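Local structure of putative thiosugar synthase (Amycolatopsis orientalis, 4N6F) at residues Ala148-Leu153 / Glu185-Pro190; Leu140-Pro145 / Val192-Ile197. The protein probably acts as a thiosugar synthase in 2-thiosugar biosynthesis, using sulphur delivered by carrier proteins, and binds a six-carbon sugar phosphate in a TIM-barrel pocket. One frame throughout, in Å; residues are numbered along the deposited sequence.

Interaction 1. Residues Ala148-Leu153 / Glu185-Pro190; sequences ATARAL and EQIGIP. With CA (calcium ion), chain E.
Between R151 and Q186 a single water is shared: it donates to the backbone O of Q186 at 2.8 Å and also receives a weak bond from R151 NE. The arginine gets there by length. It rises beside its own backbone N (chi1 -68°) and then runs extended from CG to NE, which carries the guanidinium away from the helix and across to the last turn of helix 177-186. There the edge of the guanidinium meets the carboxamide of Q186, with the two planes steeply turned, 71° apart. These polar groups sit on exposed residues, whereas the apolar contact next to them is largely buried. I187, the first residue after its helix to leave helical backbone angles, has CG1 beside its backbone N, and its CD1 reaches helix 147-156. That methyl meets A150 CB at 3.6 Å and R151 CG at 3.8 Å, filling the angle between the small side chain and the aliphatic foot of the long one. A150 in turn lies on I143 and L161, so the isoleucine is linked through it to the sheet. The next residue, G188, offers its O to a calcium ion at 2.7 Å, with two waters also bound to the metal, while G188 N is hydrogen-bonded to E154 OE1 of the neighbouring helix. Water bridge, methyl packing and metal-bound carbonyl thus follow one another along a short exit from helix to strand. The whole is a worked example of how consecutive outer helices of a TIM barrel touch: one presents its flank, the other its C-terminal end and the loop leading into the next parallel strand, on the side of the barrel away from the sugar-phosphate pocket.

Interaction 2. Residues Leu140-Pro145 / Val192-Ile197; sequences LPFILP and VVEGGI. With F6R (fructose -6-phosphate), chain F.
Strands 138-143 and 191-194 run parallel in the wall of the TIM barrel but with strand 161-164 between them, so their closest CA atoms, those of F142 and E194, stand 8.2 Å apart and the contact is made mainly by side chains pointing into the barrel. F142 and E194 carry it. In both, CG lies anti to the backbone N (chi1 -168° in F142), which throws the ring and the extended glutamate chain toward each other. The carboxylate of E194 lies nearly flat over one face of the phenyl ring, the planes 15° apart, with OE1 4.1 Å above the ring plane and over its centre. Lower down, the rim of the ring rests against the start of the glutamate: F142 CE1 is 3.6 Å from E194 O and 3.8 Å from E194 CB. The two oxygens of the carboxylate have different tasks. OE2 forms a salt bridge with NE of R162, on the intervening strand, which, with the bond at OE1, would limit the rotation of the group; OE1 accepts a hydrogen bond from O4 of the fructose-6-phosphate at 2.5 Å. As is usual in TIM barrels, the pocket lies at the C-terminal ends of the strands. G195 follows at a positive phi, a backbone region that favours glycine, with its N near F142 CZ. R114, A169, N217 and T218 hold the sugar phosphate too. From the loop after the strand, G196 N donates to phosphate atom O3P at 2.9 Å, with an N-H...O angle of 152°.

How the interactions relate
Followed from the N terminus, the chain runs through strand 138-143, helix 147-156, strand 161-164 and helix 177-186 to strand 191-194. Interaction 1 joins the two helices and closes a loop around strand 161-164; interaction 2 joins the two strands that flank 161-164 and closes a larger loop, inside which the first is nested. Contacts between successive helices and between next-but-one strands thus tie this part of the barrel together, one in the outer ring of helices and one within the barrel. Between the contacts, whose centres are about 13 Å apart, I143 forms the bridge: its CG2 meets L153 CD1 at 3.5 Å and T149 CG2 at 3.7 Å, joining strand to helix.

Interaction 1. Residues Ala148-Leu153 / Glu185-Pro190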
loop_
_atom_site.group_PDB
_atom_site.type_symbol
_atom_site.label_atom_id
_atom_site.label_comp_id
_atom_site.label_asym_id
_atom_site.label_seq_id
_atom_site.Cartn_x
_atom_site.Cartn_y
_atom_site.Cartn_z
ATOM N N ALA A 148 -28.687 -0.896 -2.250
ATOM C CA ALA A 148 -29.846 -1.523 -2.878
ATOM C C ALA A 148 -29.479 -2.129 -4.236
ATOM O O ALA A 148 -29.890 -3.240 -4.564
ATOM C CB ALA A 148 -30.990 -0.524 -3.024
ATOM N N THR A 149 -28.702 -1.396 -5.021
ATOM C CA THR A 149 -28.218 -1.900 -6.303
ATOM C C THR A 149 -27.387 -3.172 -6.098
ATOM O O THR A 149 -27.591 -4.178 -6.784
ATOM C CB THR A 149 -27.357 -0.842 -7.027
ATOM O OG1 THR A 149 -28.094 0.384 -7.141
ATOM C CG2 THR A 149 -26.950 -1.325 -8.423
ATOM N N ALA A 150 -26.461 -3.121 -5.146
ATOM C CA ALA A 150 -25.570 -4.242 -4.894
ATOM C C ALA A 150 -26.362 -5.486 -4.489
ATOM O O ALA A 150 -26.091 -6.595 -4.966
ATOM C CB ALA A 150 -24.554 -3.874 -3.824
ATOM N N ARG A 151 -27.355 -5.295 -3.628
ATOM C CA ARG A 151 -28.213 -6.392 -3.197
ATOM C C ARG A 151 -29.051 -6.997 -4.322
ATOM O O ARG A 151 -29.227 -8.218 -4.386
ATOM C CB ARG A 151 -29.122 -5.942 -2.051
ATOM C CG ARG A 151 -28.370 -5.664 -0.767
ATOM C CD ARG A 151 -29.327 -5.295 0.358
ATOM N NE ARG A 151 -28.652 -5.246 1.654
ATOM C CZ ARG A 151 -29.142 -4.652 2.741
ATOM N NH1 ARG A 151 -30.314 -4.021 2.705
ATOM N NH2 ARG A 151 -28.444 -4.657 3.867
ATOM N N ALA A 152 -29.592 -6.159 -5.194
ATOM C CA ALA A 152 -30.330 -6.672 -6.341
ATOM C C ALA A 152 -29.388 -7.491 -7.230
ATOM O O ALA A 152 -29.780 -8.521 -7.782
ATOM C CB ALA A 152 -30.945 -5.522 -7.127
ATOM N N LEU A 153 -28.141 -7.040 -7.363
ATOM C CA LEU A 153 -27.172 -7.751 -8.206
ATOM C C LEU A 153 -26.740 -9.076 -7.597
ATOM O O LEU A 153 -26.581 -10.067 -8.310
ATOM C CB LEU A 153 -25.971 -6.859 -8.557
ATOM C CG LEU A 153 -26.346 -5.742 -9.534
ATOM C CD1 LEU A 153 -25.202 -4.755 -9.688
ATOM C CD2 LEU A 153 -26.786 -6.271 -10.897
ATOM N N GLU A 185 -19.194 -5.424 3.575
ATOM C CA GLU A 185 -19.749 -6.130 4.749
ATOM C C GLU A 185 -21.127 -6.723 4.476
ATOM O O GLU A 185 -21.434 -7.802 4.953
ATOM C CB GLU A 185 -19.863 -5.196 5.961
ATOM C CG GLU A 185 -18.525 -4.742 6.529
ATOM C CD GLU A 185 -18.666 -3.725 7.662
ATOM O OE1 GLU A 185 -19.807 -3.399 8.056
ATOM O OE2 GLU A 185 -17.629 -3.245 8.157
ATOM N N GLN A 186 -21.949 -6.019 3.712
ATOM C CA GLN A 186 -23.349 -6.416 3.499
ATOM C C GLN A 186 -23.562 -7.396 2.351
ATOM O O GLN A 186 -24.605 -8.049 2.269
ATOM C CB GLN A 186 -24.207 -5.166 3.253
ATOM C CG GLN A 186 -24.430 -4.328 4.502
ATOM C CD GLN A 186 -25.091 -5.107 5.626
ATOM O OE1 GLN A 186 -24.664 -5.028 6.769
ATOM N NE2 GLN A 186 -26.124 -5.875 5.306
ATOM N N ILE A 187 -22.579 -7.499 1.466
ATOM C CA ILE A 187 -22.724 -8.239 0.211
ATOM C C ILE A 187 -21.949 -9.551 0.287
ATOM O O ILE A 187 -20.857 -9.596 0.810
ATOM C CB ILE A 187 -22.249 -7.350 -0.969
ATOM C CG1 ILE A 187 -23.154 -6.117 -1.090
ATOM C CG2 ILE A 187 -22.232 -8.102 -2.283
ATOM C CD1 ILE A 187 -24.632 -6.408 -1.253
ATOM N N GLY A 188 -22.543 -10.625 -0.216
ATOM C CA GLY A 188 -21.944 -11.949 -0.144
ATOM C C GLY A 188 -21.070 -12.324 -1.325
ATOM O O GLY A 188 -20.432 -13.371 -1.312
ATOM N N ILE A 189 -21.025 -11.495 -2.357
ATOM C CA ILE A 189 -20.165 -11.806 -3.500
ATOM C C ILE A 189 -18.909 -10.945 -3.441
ATOM O O ILE A 189 -18.930 -9.858 -2.869
ATOM C CB ILE A 189 -20.895 -11.662 -4.844
ATOM C CG1 ILE A 189 -21.569 -10.309 -4.978
ATOM C CG2 ILE A 189 -21.935 -12.771 -4.984
ATOM C CD1 ILE A 189 -22.064 -10.031 -6.380
ATOM N N PRO A 190 -17.808 -11.432 -4.026
ATOM C CA PRO A 190 -16.584 -10.647 -4.005
ATOM C C PRO A 190 -16.744 -9.268 -4.663
ATOM O O PRO A 190 -17.468 -9.135 -5.653
ATOM C CB PRO A 190 -15.603 -11.508 -4.806
ATOM C CG PRO A 190 -16.123 -12.890 -4.686
ATOM C CD PRO A 190 -17.610 -12.731 -4.687
HETATM CA CA CA E . -21.778 -15.613 -1.931
HETATM O O HOH W 1 -27.334 -7.631 2.087
HETATM O O HOH W 2 -23.056 -17.405 -2.414
HETATM O O HOH W 3 -24.059 -14.566 -2.473
#

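Interaction 2. Residues Leu140-Pro145 / Val192-Ile197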
loop_
_atom_site.group_PDB
_atom_site.type_symbol
_atom_site.label_atom_id
_atom_site.label_comp_id
_atom_site.label_asym_id
_atom_site.label_seq_id
_atom_site.Cartn_x
_atom_site.Cartn_y
_atom_site.Cartn_z
ATOM N N LEU A 140 -19.950 -9.771 -14.088
ATOM C CA LEU A 140 -19.227 -8.865 -13.224
ATOM C C LEU A 140 -19.615 -7.435 -13.624
ATOM O O LEU A 140 -18.938 -6.802 -14.452
ATOM C CB LEU A 140 -17.717 -9.084 -13.351
ATOM C CG LEU A 140 -17.155 -10.403 -12.798
ATOM C CD1 LEU A 140 -17.241 -11.533 -13.801
ATOM C CD2 LEU A 140 -15.704 -10.229 -12.385
ATOM N N PRO A 141 -20.720 -6.928 -13.045
ATOM C CA PRO A 141 -21.187 -5.575 -13.319
ATOM C C PRO A 141 -20.441 -4.495 -12.544
ATOM O O PRO A 141 -19.874 -4.762 -11.487
ATOM C CB PRO A 141 -22.668 -5.617 -12.920
ATOM C CG PRO A 141 -22.794 -6.754 -11.965
ATOM C CD PRO A 141 -21.663 -7.691 -12.201
ATOM N N PHE A 142 -20.462 -3.284 -13.090
ATOM C CA PHE A 142 -19.809 -2.112 -12.513
ATOM C C PHE A 142 -20.914 -1.185 -12.022
ATOM O O PHE A 142 -21.850 -0.881 -12.775
ATOM C CB PHE A 142 -18.979 -1.432 -13.607
ATOM C CG PHE A 142 -18.011 -0.379 -13.121
ATOM C CD1 PHE A 142 -17.478 -0.398 -11.844
ATOM C CD2 PHE A 142 -17.580 0.603 -13.994
ATOM C CE1 PHE A 142 -16.573 0.573 -11.436
ATOM C CE2 PHE A 142 -16.678 1.582 -13.593
ATOM C CZ PHE A 142 -16.170 1.566 -12.312
ATOM N N ILE A 143 -20.831 -0.776 -10.757
ATOM C CA ILE A 143 -21.813 0.128 -10.161
ATOM C C ILE A 143 -21.166 1.215 -9.314
ATOM O O ILE A 143 -20.035 1.065 -8.822
ATOM C CB ILE A 143 -22.847 -0.615 -9.274
ATOM C CG1 ILE A 143 -22.180 -1.313 -8.086
ATOM C CG2 ILE A 143 -23.628 -1.628 -10.100
ATOM C CD1 ILE A 143 -23.135 -1.672 -6.966
ATOM N N LEU A 144 -21.889 2.329 -9.177
ATOM C CA LEU A 144 -21.661 3.286 -8.113
ATOM C C LEU A 144 -22.045 2.630 -6.805
ATOM O O LEU A 144 -23.047 1.902 -6.751
ATOM C CB LEU A 144 -22.505 4.554 -8.305
ATOM C CG LEU A 144 -22.318 5.344 -9.600
ATOM C CD1 LEU A 144 -23.246 6.553 -9.624
ATOM C CD2 LEU A 144 -20.874 5.775 -9.759
ATOM N N PRO A 145 -21.261 2.883 -5.741
ATOM C CA PRO A 145 -21.526 2.220 -4.471
ATOM C C PRO A 145 -22.919 2.558 -3.964
ATOM O O PRO A 145 -23.160 3.656 -3.477
ATOM C CB PRO A 145 -20.431 2.764 -3.539
ATOM C CG PRO A 145 -19.919 4.004 -4.193
ATOM C CD PRO A 145 -20.106 3.794 -5.666
ATOM N N VAL A 192 -14.706 -6.040 -6.391
ATOM C CA VAL A 192 -13.535 -5.525 -7.089
ATOM C C VAL A 192 -13.647 -3.999 -7.078
ATOM O O VAL A 192 -14.641 -3.440 -7.561
ATOM C CB VAL A 192 -13.479 -6.015 -8.563
ATOM C CG1 VAL A 192 -12.288 -5.416 -9.304
ATOM C CG2 VAL A 192 -13.430 -7.539 -8.649
ATOM N N VAL A 193 -12.651 -3.326 -6.520
ATOM C CA VAL A 193 -12.625 -1.859 -6.535
ATOM C C VAL A 193 -12.046 -1.378 -7.872
ATOM O O VAL A 193 -11.046 -1.913 -8.361
ATOM C CB VAL A 193 -11.845 -1.283 -5.331
ATOM C CG1 VAL A 193 -11.669 0.223 -5.445
ATOM C CG2 VAL A 193 -12.589 -1.602 -4.044
ATOM N N GLU A 194 -12.697 -0.379 -8.469
ATOM C CA GLU A 194 -12.384 0.028 -9.835
ATOM C C GLU A 194 -12.784 1.479 -10.090
ATOM O O GLU A 194 -13.792 1.962 -9.570
ATOM C CB GLU A 194 -13.104 -0.907 -10.812
ATOM C CG GLU A 194 -12.932 -0.592 -12.297
ATOM C CD GLU A 194 -13.597 -1.629 -13.189
ATOM O OE1 GLU A 194 -13.821 -1.338 -14.391
ATOM O OE2 GLU A 194 -13.918 -2.744 -12.690
ATOM N N GLY A 195 -11.986 2.165 -10.906
ATOM C CA GLY A 195 -12.281 3.528 -11.313
ATOM C C GLY A 195 -11.507 4.547 -10.504
ATOM O O GLY A 195 -11.694 4.678 -9.291
ATOM N N GLY A 196 -10.630 5.279 -11.181
ATOM C CA GLY A 196 -9.912 6.376 -10.549
ATOM C C GLY A 196 -8.717 5.954 -9.712
ATOM O O GLY A 196 -8.135 6.779 -9.017
ATOM N N ILE A 197 -8.347 4.675 -9.777
ATOM C CA ILE A 197 -7.139 4.209 -9.123
ATOM C C ILE A 197 -5.944 4.869 -9.815
ATOM O O ILE A 197 -5.825 4.862 -11.046
ATOM C CB ILE A 197 -6.977 2.676 -9.173
ATOM C CG1 ILE A 197 -8.143 1.972 -8.470
ATOM C CG2 ILE A 197 -5.657 2.263 -8.531
ATOM C CD1 ILE A 197 -8.269 2.291 -6.997
HETATM C C1 F6R F . -14.265 -1.615 -17.960
HETATM C C2 F6R F . -12.909 -1.007 -18.185
HETATM C C3 F6R F . -12.634 0.461 -17.972
HETATM C C4 F6R F . -12.527 0.713 -16.467
HETATM C C5 F6R F . -11.867 2.062 -16.166
HETATM C C6 F6R F . -11.273 2.082 -14.771
HETATM O O2 F6R F . -11.961 -1.728 -18.502
HETATM O O3 F6R F . -13.613 1.334 -18.547
HETATM O O4 F6R F . -13.841 0.702 -15.887
HETATM O O5 F6R F . -10.827 2.354 -17.097
HETATM O O6 F6R F . -10.824 3.404 -14.497
HETATM P P F6R F . -9.296 3.848 -14.588
HETATM O O1P F6R F . -9.059 3.963 -16.064
HETATM O O2P F6R F . -8.480 2.766 -13.933
HETATM O O3P F6R F . -9.312 5.118 -13.787
#